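Local coordinates for ApeI dehydratase-like domain-containing protein (Pectobacterium atrosepticum, PDB 3ESI), which is of unknown function but is an ApeI-like hotdog-fold protein that may dehydrate hydroxyacyl thioesters, at residues 18-23 and 57-62. Sequence-based numbering, arbitrary orientation.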
# COMPACT_ATOMS: atom_id res chain seq x y z
N SER A 18 -16.37 -30.17 2.90
CA SER A 18 -15.39 -30.71 1.97
C SER A 18 -14.04 -30.08 2.29
O SER A 18 -13.98 -29.00 2.87
CB SER A 18 -15.77 -30.38 0.53
OG SER A 18 -16.91 -31.10 0.13
N GLN A 19 -12.96 -30.75 1.92
CA GLN A 19 -11.63 -30.22 2.20
C GLN A 19 -10.65 -30.54 1.09
O GLN A 19 -10.72 -31.59 0.45
CB GLN A 19 -11.09 -30.78 3.52
CG GLN A 19 -11.95 -30.42 4.73
CD GLN A 19 -12.00 -31.53 5.78
OE1 GLN A 19 -11.08 -31.70 6.58
NE2 GLN A 19 -13.10 -32.30 5.78
N VAL A 20 -9.74 -29.61 0.85
CA VAL A 20 -8.70 -29.78 -0.14
C VAL A 20 -7.47 -29.08 0.41
O VAL A 20 -7.56 -27.99 0.97
CB VAL A 20 -9.09 -29.17 -1.51
CG1 VAL A 20 -9.20 -27.65 -1.41
CG2 VAL A 20 -8.06 -29.57 -2.56
N GLU A 21 -6.33 -29.74 0.30
CA GLU A 21 -5.10 -29.18 0.79
C GLU A 21 -4.15 -29.01 -0.37
O GLU A 21 -3.94 -29.94 -1.15
CB GLU A 21 -4.47 -30.10 1.82
CG GLU A 21 -3.21 -29.53 2.43
CD GLU A 21 -2.69 -30.36 3.57
OE1 GLU A 21 -3.53 -30.89 4.34
OE2 GLU A 21 -1.45 -30.47 3.73
N LEU A 22 -3.60 -27.82 -0.51
CA LEU A 22 -2.66 -27.57 -1.59
C LEU A 22 -1.32 -27.12 -1.06
O LEU A 22 -1.23 -26.53 0.01
CB LEU A 22 -3.18 -26.49 -2.55
CG LEU A 22 -4.35 -26.85 -3.45
CD1 LEU A 22 -5.61 -27.02 -2.63
CD2 LEU A 22 -4.53 -25.76 -4.47
N MET A 23 -0.27 -27.45 -1.80
CA MET A 23 1.06 -26.99 -1.43
C MET A 23 1.31 -26.04 -2.58
O MET A 23 1.21 -26.43 -3.74
CB MET A 23 2.07 -28.14 -1.41
CG MET A 23 3.44 -27.73 -0.88
SD MET A 23 4.58 -29.12 -0.55
CE MET A 23 3.96 -29.63 1.13
N THR A 57 -13.68 -22.49 -5.72
CA THR A 57 -14.78 -22.67 -6.65
C THR A 57 -14.50 -23.61 -7.82
O THR A 57 -15.40 -23.94 -8.58
CB THR A 57 -15.31 -21.33 -7.22
OG1 THR A 57 -14.26 -20.64 -7.91
CG2 THR A 57 -15.85 -20.46 -6.11
N THR A 58 -13.25 -24.03 -7.99
CA THR A 58 -12.96 -24.95 -9.08
C THR A 58 -12.86 -26.38 -8.53
O THR A 58 -12.93 -27.34 -9.29
CB THR A 58 -11.65 -24.59 -9.80
OG1 THR A 58 -10.57 -24.57 -8.86
CG2 THR A 58 -11.76 -23.23 -10.48
N VAL A 59 -12.73 -26.50 -7.21
CA VAL A 59 -12.58 -27.80 -6.58
C VAL A 59 -13.62 -28.17 -5.51
O VAL A 59 -13.86 -29.35 -5.27
CB VAL A 59 -11.16 -27.93 -5.94
CG1 VAL A 59 -11.00 -29.28 -5.28
CG2 VAL A 59 -10.10 -27.74 -7.01
N LEU A 60 -14.26 -27.18 -4.88
CA LEU A 60 -15.24 -27.51 -3.86
C LEU A 60 -16.66 -27.01 -4.13
O LEU A 60 -17.61 -27.78 -4.05
CB LEU A 60 -14.77 -27.00 -2.49
CG LEU A 60 -13.44 -27.57 -2.00
CD1 LEU A 60 -13.13 -27.03 -0.60
CD2 LEU A 60 -13.50 -29.10 -1.97
N ALA A 61 -16.80 -25.73 -4.44
CA ALA A 61 -18.11 -25.14 -4.70
C ALA A 61 -18.20 -24.61 -6.12
O ALA A 61 -18.25 -23.41 -6.34
CB ALA A 61 -18.36 -24.02 -3.71
N GLN A 62 -18.23 -25.53 -7.07
CA GLN A 62 -18.29 -25.20 -8.48
C GLN A 62 -19.36 -24.18 -8.90
O GLN A 62 -19.09 -23.28 -9.71
CB GLN A 62 -18.44 -26.47 -9.32
CG GLN A 62 -17.15 -27.30 -9.45
CD GLN A 62 -16.69 -27.93 -8.14
OE1 GLN A 62 -15.59 -28.49 -8.07
NE2 GLN A 62 -17.53 -27.87 -7.10
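L60, at the C-terminal end of helix 45-59, lays its forked end over strand 17-25, one methyl on S18 and the other on V20. The S18 side is the closer: CD2 of L60 comes to 3.6 Å from CB of S18, so the serine meets the leucine through its methylene carbon. The second branch, CD1, sits 4.1 Å from CG1 of V20 and equally far from the carbonyl O of S18, which places it over the strand backbone between the two side chains. The leucine reaches there because its CG lies anti to its own carbonyl carbon (chi1 -60°); the second torsion then extends CD1 away from CA, towards V20, while CD2 branches off beside it to S18.

V20 divides its two methyls between V59 and L60. While CG1 meets L60 obliquely, CG2 turns to V59 and stands 4.0 Å from its CG1; the two valines cross at about a right angle, meeting through one methyl each. V59 presents that methyl with CG1 anti to the backbone N (chi1 -180°). The side-chain contacts are carbon on carbon, with the S18 carbonyl O and the Q19 N merely lying near the leucine methyls, and the buried area is modest, 188 Å² over both sides.

S18 and V20 point their CB atoms at the helix side, whereas Q19 turns to the other face of the sheet. V11, in the loop before the strand, touches both V59 and L60, and R8 of strand 4-8 adds to the surroundings of V59. The strand itself is tied by backbone hydrogen bonds to strand 83-91. Here the helix's C-terminal end meets a strand next to the sheet's edge; a long helix wrapped by a curved antiparallel sheet is the hotdog fold, to which this family belongs.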